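Local coordinates for spore germination protein B3 (PDB 3N54) that takes part in the spore's germination response to a mixture of L-asparagine, glucose, fructose and potassium ions, at residues E55-S58 with D59-K63; L276-I279 with F280-L284; V288-V291 with M292-Q296; K322-W325 with D326-F329. All blocks are in the same frame, centred on the assembly; numbering follows the deposited sequence.

Contact 1: E55-S58 with D59-K63; sequences EAVS and DVSIK. With SO4 (sulfate ion), chain C.
Ser58 and Ser61 show how a helix start is closed when its first amides have no preceding turn to supply carbonyls. Ser58 occupies the N-cap, and its hydroxyl OG accepts from the backbone N of Ser61 at 3.1 Å, the N-H pointing at it with an angle of 146°. The hydroxyl can face back into the first turn because chi1 of Ser58 is 73°, which sets OG between its own N and carbonyl carbon.

The other polar contacts across the cap gather on Ser58 O. Ile62 N donates to Ser58 O at 3.1 Å in the first regular bond of the helix, with an angle of 151°, while Ser61 N adds a weak, strongly bent bond to the same oxygen. The hydroxyl of Ser61 also lies beside this carbonyl, but its modelled place is doubtful, so little can rest on it. Within the helix, Lys63 N bonded to Asp59 O carries the pattern on.

Apolar contact is slight: CG1 of Val57 meets the end of the Ile62 chain, CD1, at 4.1 Å.

A sulfate ion, probably from the crystallisation liquor, is held by a backbone N-H. Val57 N points almost straight at its O1, 2.5 Å away, a bond so short that its exact length is doubtful.

In the fold, this is the exposed turn where strand 46-55 gives way to the short helix 59-63. Glu55 still pairs through its backbone with Tyr21, and the side chains of Val57 and Ile62 both touch Tyr21, so the start of strand 21-28 lies against loop and helix alike.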
# COMPACT_ATOMS: atom_id res chain seq x y z
N GLU A 55 -22.55 -9.28 17.11
CA GLU A 55 -21.74 -10.48 17.21
C GLU A 55 -22.53 -11.71 17.62
O GLU A 55 -23.38 -11.65 18.51
CB GLU A 55 -20.62 -10.27 18.23
CG GLU A 55 -19.61 -11.40 18.20
CD GLU A 55 -18.41 -11.14 19.07
OE1 GLU A 55 -18.51 -10.32 20.01
OE2 GLU A 55 -17.36 -11.77 18.81
N ALA A 56 -22.22 -12.84 16.97
CA ALA A 56 -22.75 -14.14 17.38
C ALA A 56 -21.75 -14.70 18.38
O ALA A 56 -20.56 -14.73 18.09
CB ALA A 56 -22.88 -15.04 16.19
N VAL A 57 -22.21 -15.13 19.55
CA VAL A 57 -21.32 -15.74 20.57
C VAL A 57 -22.00 -16.97 21.21
O VAL A 57 -23.16 -16.91 21.59
CB VAL A 57 -20.86 -14.70 21.65
CG1 VAL A 57 -20.01 -15.35 22.71
CG2 VAL A 57 -20.10 -13.54 21.02
N SER A 58 -21.27 -18.09 21.33
CA SER A 58 -21.84 -19.34 21.86
C SER A 58 -21.97 -19.29 23.38
O SER A 58 -21.29 -18.50 24.04
CB SER A 58 -21.01 -20.57 21.47
OG SER A 58 -19.78 -20.65 22.18
N ASP A 59 -22.85 -20.12 23.92
CA ASP A 59 -23.02 -20.22 25.37
C ASP A 59 -21.70 -20.60 26.02
O ASP A 59 -21.37 -20.09 27.09
CB ASP A 59 -24.10 -21.26 25.72
CG ASP A 59 -25.50 -20.79 25.39
OD1 ASP A 59 -25.66 -19.60 25.01
OD2 ASP A 59 -26.44 -21.60 25.51
N VAL A 60 -20.96 -21.49 25.36
CA VAL A 60 -19.64 -21.92 25.82
C VAL A 60 -18.64 -20.76 25.88
O VAL A 60 -17.84 -20.70 26.80
CB VAL A 60 -19.09 -23.08 24.93
CG1 VAL A 60 -17.65 -23.43 25.29
CG2 VAL A 60 -19.96 -24.31 25.06
N SER A 61 -18.70 -19.83 24.92
CA SER A 61 -17.80 -18.66 24.89
C SER A 61 -18.15 -17.57 25.91
O SER A 61 -17.29 -16.79 26.30
CB SER A 61 -17.78 -18.01 23.50
OG SER A 61 -19.05 -17.48 23.16
N ILE A 62 -19.41 -17.49 26.31
CA ILE A 62 -19.83 -16.63 27.42
C ILE A 62 -19.30 -17.25 28.72
O ILE A 62 -18.82 -16.57 29.62
CB ILE A 62 -21.39 -16.51 27.49
CG1 ILE A 62 -21.91 -15.67 26.33
CG2 ILE A 62 -21.84 -15.89 28.79
CD1 ILE A 62 -21.41 -14.24 26.35
N LYS A 63 -19.40 -18.57 28.77
CA LYS A 63 -18.98 -19.38 29.91
C LYS A 63 -17.45 -19.48 30.08
O LYS A 63 -16.95 -19.52 31.20
CB LYS A 63 -19.61 -20.78 29.73
CG LYS A 63 -19.18 -21.87 30.68
CD LYS A 63 -19.86 -23.19 30.29
CE LYS A 63 -19.36 -24.37 31.11
NZ LYS A 63 -20.13 -25.60 30.77
S SO4 C . -25.67 -15.85 19.63
O1 SO4 C . -24.60 -15.02 20.14
O2 SO4 C . -26.94 -15.18 19.88
O3 SO4 C . -25.43 -16.04 18.20
O4 SO4 C . -25.69 -17.15 20.30

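Contact 2: L276-I279 with F280-L284; sequences LENI and FEKKL
The Phe280 ring sits obliquely beside the backbone of the preceding turn, with Leu276 O 3.1 Å from its CD2 and the CB of Leu276 4.2 Å from its CE2. Beyond the helix it meets the ring of Phe227, the two planes inclined at about 40°, and it also touches Phe340 and Ile225 of the sheet. The other flat groups are polar: the amide of Asn278 and the carboxylate of Glu281 stand almost perpendicular, 87° apart, with OD1 of Asn278 and OE1 of Glu281 3.8 Å from each other.

Glu281 has its CG beside its own N (chi1 -75°), and from there the chain runs back over the previous turn, CG lying 3.1 Å from Glu277 O. Its OE2 then accepts from Phe340 N, while OE2 of Glu277, one turn earlier, accepts from Ile342 N. An alanine in place of Glu281 would lose the carboxylate, so Phe340 N is likely to be left without this acceptor and the helix with one tie fewer to the strand.

On the outer side, the ND2 of Asn278 rests 3.5 Å from CE of the extended Lys282 chain, a contact with the aliphatic part. Beneath all this runs the ordinary i to i+4 ladder, including Glu281 N to Glu277 O at 2.9 Å.

Chemically, the carboxylate oxygens Glu277 OE1 and Glu281 OE2 stand 4.8 Å apart, not in contact, a like-charge pair whose mutual cost is probably eased by the amides they grip. Two carboxylates a turn apart thus take N-H groups two residues apart on strand 333-342.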
# COMPACT_ATOMS: atom_id res chain seq x y z
N LEU A 276 18.05 -10.50 -27.44
CA LEU A 276 16.91 -10.73 -26.55
C LEU A 276 17.00 -9.87 -25.30
O LEU A 276 16.00 -9.33 -24.83
CB LEU A 276 16.80 -12.20 -26.15
CG LEU A 276 16.30 -13.19 -27.21
CD1 LEU A 276 16.26 -14.59 -26.64
CD2 LEU A 276 14.93 -12.79 -27.71
N GLU A 277 18.21 -9.75 -24.76
CA GLU A 277 18.47 -8.89 -23.61
C GLU A 277 18.03 -7.46 -23.90
O GLU A 277 17.40 -6.82 -23.05
CB GLU A 277 19.96 -8.91 -23.25
CG GLU A 277 20.38 -10.20 -22.59
CD GLU A 277 21.88 -10.40 -22.52
OE1 GLU A 277 22.65 -9.54 -23.02
OE2 GLU A 277 22.30 -11.43 -21.96
N ASN A 278 18.35 -6.98 -25.09
CA ASN A 278 17.98 -5.63 -25.51
C ASN A 278 16.46 -5.45 -25.54
O ASN A 278 15.95 -4.40 -25.14
CB ASN A 278 18.57 -5.31 -26.89
CG ASN A 278 18.58 -3.82 -27.18
OD1 ASN A 278 19.16 -3.03 -26.42
ND2 ASN A 278 17.95 -3.41 -28.27
N ILE A 279 15.74 -6.48 -25.99
CA ILE A 279 14.28 -6.45 -26.06
C ILE A 279 13.68 -6.32 -24.65
O ILE A 279 12.80 -5.50 -24.43
CB ILE A 279 13.70 -7.69 -26.76
CG1 ILE A 279 14.11 -7.72 -28.23
CG2 ILE A 279 12.19 -7.70 -26.67
CD1 ILE A 279 13.61 -8.93 -28.99
N PHE A 280 14.17 -7.14 -23.72
CA PHE A 280 13.69 -7.10 -22.34
C PHE A 280 14.04 -5.76 -21.68
O PHE A 280 13.22 -5.18 -20.97
CB PHE A 280 14.30 -8.23 -21.51
CG PHE A 280 13.88 -9.61 -21.93
CD1 PHE A 280 12.54 -9.97 -21.96
CD2 PHE A 280 14.84 -10.57 -22.25
CE1 PHE A 280 12.16 -11.25 -22.34
CE2 PHE A 280 14.46 -11.85 -22.62
CZ PHE A 280 13.12 -12.19 -22.67
N GLU A 281 15.27 -5.30 -21.91
CA GLU A 281 15.74 -4.02 -21.36
C GLU A 281 14.88 -2.86 -21.80
O GLU A 281 14.45 -2.05 -20.98
CB GLU A 281 17.19 -3.76 -21.78
CG GLU A 281 18.23 -4.61 -21.05
CD GLU A 281 19.55 -4.71 -21.81
OE1 GLU A 281 19.79 -3.90 -22.74
OE2 GLU A 281 20.35 -5.60 -21.47
N LYS A 282 14.64 -2.77 -23.11
CA LYS A 282 13.83 -1.69 -23.67
C LYS A 282 12.40 -1.70 -23.14
O LYS A 282 11.81 -0.65 -22.91
CB LYS A 282 13.82 -1.75 -25.20
CG LYS A 282 15.10 -1.24 -25.87
CD LYS A 282 14.98 -1.27 -27.39
CE LYS A 282 16.07 -0.44 -28.06
NZ LYS A 282 15.90 -0.36 -29.53
N LYS A 283 11.85 -2.90 -22.94
CA LYS A 283 10.49 -3.03 -22.41
C LYS A 283 10.41 -2.47 -20.99
O LYS A 283 9.51 -1.69 -20.67
CB LYS A 283 10.01 -4.48 -22.44
CG LYS A 283 8.65 -4.67 -21.77
CD LYS A 283 8.02 -6.00 -22.10
CE LYS A 283 6.78 -6.25 -21.24
NZ LYS A 283 5.82 -5.11 -21.24
N LEU A 284 11.35 -2.85 -20.13
CA LEU A 284 11.36 -2.34 -18.76
C LEU A 284 11.43 -0.82 -18.78
O LEU A 284 10.72 -0.15 -18.02
CB LEU A 284 12.54 -2.92 -17.96
CG LEU A 284 12.60 -2.59 -16.47
CD1 LEU A 284 11.39 -3.13 -15.74
CD2 LEU A 284 13.88 -3.14 -15.83

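Contact 3: V288-V291 with M292-Q296; sequences VKQV and MDKLQ. With SO4 (sulfate ion), chain B.
CG1 of Val291 and CD1 of Leu295, one turn apart, come to 4.4 Å of each other, and round them the helix puts backbone bonding, apolar packing and charge on different parts of its surface. The backbone bonds run i to i+4 through Leu295: Met292 N reaches Val288 O at 2.8 Å, and Leu295 N meets Val291 O at 3.0 Å, this last donor lying in the carbonyl plane. Asp293 N, bonded to Lys289 O, is instead tilted 35° from that plane. The helix widens to a pi-type turn at 294-296.

Apolar contacts within the helix are loose. Besides the Val291 and Leu295 pair, the methyl CE of Met292 lies 4.3 Å from CG2 of Val288. Met292 gets there by folding at chi2 and chi3 (58° and 42°), which turns its end back along the helix toward the earlier turn.

Polar side chains use another flank. The chain of Lys294 crosses that of Gln290 at a slant, Lys294 CG lying 4.2 Å from Gln290 OE1. It then bends twice, so that Lys294 NZ binds O3 of a sulfate ion, probably from the crystallisation liquor, at 2.6 Å; the same NZ forms a salt bridge with Glu298. With an alanine in place of Lys294, Glu298 would probably lack this cationic mate and the sulfate would lose this hydrogen bond.

The division is that of an amphipathic helix laid on a sheet. Val288 and Met292 touch Tyr336 of strand 333-342, Val288 and Val291 also lean on helix 198-208, and Lys289, Gln290 and Asp293 are on the exposed side of helix 271-299 in the C-terminal, GerAC-like family region.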
# COMPACT_ATOMS: atom_id res chain seq x y z
N VAL A 288 8.60 1.62 -17.27
CA VAL A 288 8.86 2.49 -16.11
C VAL A 288 8.59 3.96 -16.45
O VAL A 288 8.20 4.73 -15.59
CB VAL A 288 10.28 2.31 -15.52
CG1 VAL A 288 11.34 2.95 -16.42
CG2 VAL A 288 10.35 2.91 -14.13
N LYS A 289 8.80 4.33 -17.71
CA LYS A 289 8.51 5.70 -18.15
C LYS A 289 7.03 6.02 -18.01
O LYS A 289 6.66 7.13 -17.62
CB LYS A 289 8.97 5.94 -19.60
CG LYS A 289 10.47 6.18 -19.74
CD LYS A 289 10.84 6.46 -21.18
CE LYS A 289 12.33 6.77 -21.34
NZ LYS A 289 12.67 7.04 -22.78
N GLN A 290 6.18 5.04 -18.32
CA GLN A 290 4.74 5.20 -18.18
C GLN A 290 4.36 5.37 -16.70
O GLN A 290 3.59 6.27 -16.35
CB GLN A 290 4.02 4.01 -18.81
CG GLN A 290 2.48 4.00 -18.75
CD GLN A 290 1.84 5.23 -19.34
OE1 GLN A 290 1.85 6.31 -18.72
NE2 GLN A 290 1.22 5.09 -20.52
N VAL A 291 4.92 4.52 -15.84
CA VAL A 291 4.62 4.56 -14.40
C VAL A 291 5.12 5.87 -13.79
O VAL A 291 4.39 6.52 -13.04
CB VAL A 291 5.24 3.37 -13.64
CG1 VAL A 291 4.97 3.49 -12.14
CG2 VAL A 291 4.70 2.05 -14.17
N MET A 292 6.34 6.27 -14.13
CA MET A 292 6.92 7.50 -13.61
C MET A 292 6.11 8.72 -14.06
O MET A 292 6.00 9.70 -13.34
CB MET A 292 8.38 7.64 -14.05
CG MET A 292 9.23 8.54 -13.16
SD MET A 292 9.30 8.01 -11.43
CE MET A 292 9.49 6.24 -11.60
N ASP A 293 5.55 8.65 -15.26
CA ASP A 293 4.71 9.73 -15.77
C ASP A 293 3.43 9.86 -14.94
O ASP A 293 2.99 10.97 -14.65
CB ASP A 293 4.37 9.47 -17.24
CG ASP A 293 3.81 10.69 -17.92
OD1 ASP A 293 4.59 11.63 -18.19
OD2 ASP A 293 2.60 10.71 -18.20
N LYS A 294 2.84 8.73 -14.56
CA LYS A 294 1.67 8.73 -13.67
C LYS A 294 2.03 9.28 -12.28
O LYS A 294 1.28 10.06 -11.71
CB LYS A 294 1.09 7.32 -13.53
CG LYS A 294 0.47 6.78 -14.81
CD LYS A 294 0.20 5.28 -14.73
CE LYS A 294 -0.95 4.92 -13.80
NZ LYS A 294 -2.27 5.36 -14.32
N LEU A 295 3.19 8.89 -11.75
CA LEU A 295 3.61 9.38 -10.44
C LEU A 295 3.88 10.88 -10.47
O LEU A 295 3.47 11.61 -9.57
CB LEU A 295 4.86 8.63 -9.95
CG LEU A 295 4.69 7.15 -9.60
CD1 LEU A 295 6.02 6.56 -9.15
CD2 LEU A 295 3.63 6.95 -8.52
N GLN A 296 4.53 11.34 -11.53
CA GLN A 296 4.87 12.76 -11.64
C GLN A 296 3.70 13.67 -12.00
O GLN A 296 3.57 14.74 -11.42
CB GLN A 296 5.99 12.95 -12.67
CG GLN A 296 7.35 12.53 -12.18
CD GLN A 296 8.40 12.66 -13.26
OE1 GLN A 296 8.34 11.98 -14.28
NE2 GLN A 296 9.37 13.55 -13.05
S SO4 B . -4.24 4.90 -17.23
O1 SO4 B . -4.79 6.09 -16.60
O2 SO4 B . -5.08 3.75 -16.90
O3 SO4 B . -2.88 4.65 -16.77
O4 SO4 B . -4.20 5.09 -18.68

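Contact 4: K322-W325 with D326-F329; sequences KGHW and DEIF
His324 and Trp325 open the helix through their carbonyls: His324 O, at the N-cap, receives a weak bond from Ile328 N at 3.4 Å, whereas Trp325 O takes a short one from Phe329 N at 2.7 Å.

Trp325 carries most of the side-chain contact. The CB of Phe329 lies over one face of the indole, 4.0 Å above the plane and displaced toward the rim, while the Phe329 ring itself leads away. Across the six-membered part of the indole, at about a right angle, comes Ile328, its CG2 3.6 Å from CZ3 of Trp325. The indole reaches this position with CG opposite its backbone N (chi1 166°), and NE1 is fixed by a hydrogen bond to Asp302.

This is the first turn of helix 325-331, the second of two consecutive helices joined by a short turn, with His324 as its N-cap. Ile328 packs back on Tyr317 and Val321 of helix 315-321.

At the solvent side, OE2 of Glu327 approaches CB of His324 at 3.7 Å, with ring and carboxylate planes 52° apart. The Asp326 carboxylate is held from both oxygens, OD1 in a salt bridge with Arg187 and OD2 in a hydrogen bond with Thr301 OG1.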
# COMPACT_ATOMS: atom_id res chain seq x y z
N LYS A 322 13.31 20.29 0.51
CA LYS A 322 12.56 19.50 1.51
C LYS A 322 11.07 19.80 1.62
O LYS A 322 10.25 18.89 1.65
CB LYS A 322 13.19 19.69 2.90
CG LYS A 322 14.30 18.71 3.21
CD LYS A 322 15.15 19.17 4.40
CE LYS A 322 14.37 19.19 5.70
NZ LYS A 322 15.27 19.44 6.87
N GLY A 323 10.73 21.08 1.72
CA GLY A 323 9.34 21.51 1.91
C GLY A 323 8.41 21.39 0.72
O GLY A 323 7.20 21.52 0.86
N HIS A 324 8.98 21.15 -0.47
CA HIS A 324 8.18 21.02 -1.69
C HIS A 324 8.83 20.00 -2.64
O HIS A 324 9.04 20.26 -3.82
CB HIS A 324 8.02 22.39 -2.37
CG HIS A 324 9.32 23.13 -2.55
ND1 HIS A 324 9.87 23.90 -1.55
CD2 HIS A 324 10.16 23.20 -3.60
CE1 HIS A 324 11.01 24.42 -1.98
NE2 HIS A 324 11.21 24.02 -3.22
N TRP A 325 9.12 18.82 -2.09
CA TRP A 325 9.80 17.77 -2.86
C TRP A 325 8.95 17.20 -3.99
O TRP A 325 9.49 16.86 -5.04
CB TRP A 325 10.24 16.64 -1.93
CG TRP A 325 10.62 15.41 -2.68
CD1 TRP A 325 10.01 14.20 -2.62
CD2 TRP A 325 11.66 15.30 -3.66
NE1 TRP A 325 10.62 13.32 -3.48
CE2 TRP A 325 11.64 13.97 -4.13
CE3 TRP A 325 12.60 16.19 -4.18
CZ2 TRP A 325 12.53 13.51 -5.10
CZ3 TRP A 325 13.49 15.73 -5.14
CH2 TRP A 325 13.46 14.40 -5.58
N ASP A 326 7.64 17.07 -3.78
CA ASP A 326 6.77 16.55 -4.83
C ASP A 326 6.77 17.46 -6.06
O ASP A 326 6.80 16.97 -7.20
CB ASP A 326 5.34 16.32 -4.31
CG ASP A 326 5.21 15.04 -3.48
OD1 ASP A 326 6.11 14.17 -3.55
OD2 ASP A 326 4.19 14.89 -2.77
N GLU A 327 6.77 18.78 -5.84
CA GLU A 327 6.86 19.75 -6.93
C GLU A 327 8.13 19.50 -7.74
O GLU A 327 8.09 19.45 -8.97
CB GLU A 327 6.86 21.18 -6.38
CG GLU A 327 6.89 22.28 -7.46
CD GLU A 327 7.08 23.69 -6.89
OE1 GLU A 327 7.24 24.64 -7.69
OE2 GLU A 327 7.07 23.86 -5.64
N ILE A 328 9.25 19.35 -7.04
CA ILE A 328 10.54 19.08 -7.68
C ILE A 328 10.54 17.72 -8.36
O ILE A 328 11.09 17.56 -9.46
CB ILE A 328 11.70 19.15 -6.66
CG1 ILE A 328 11.89 20.58 -6.14
CG2 ILE A 328 13.00 18.64 -7.26
CD1 ILE A 328 12.35 21.57 -7.20
N PHE A 329 9.94 16.73 -7.70
CA PHE A 329 9.84 15.38 -8.25
C PHE A 329 9.13 15.39 -9.61
O PHE A 329 9.56 14.71 -10.54
CB PHE A 329 9.10 14.45 -7.27
CG PHE A 329 8.80 13.09 -7.83
CD1 PHE A 329 9.82 12.18 -8.08
CD2 PHE A 329 7.49 12.71 -8.09
CE1 PHE A 329 9.54 10.93 -8.58
CE2 PHE A 329 7.21 11.45 -8.60
CZ PHE A 329 8.23 10.56 -8.84

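How the contacts relate
All four contacts are local and follow one another in series, so none nests within or crosses another, and none closes a long loop. Contact 1 comes first, in the N-terminal part of the chain, at the junction of strand 46-55 and helix 59-63; its centre is about 52 Å or more from those of the others, across the chain's centre. Contacts 2 and 3 are successive parts of helix 271-299, centres about 18 Å apart, which lies along strand 333-342. Contact 4 starts helix 325-331 and touches contact 3: Gln296 NE2 probably bonds to Phe329 O at 2.8 Å, and Met292 SD packs against Phe329 CZ, tying the short helix to the long one.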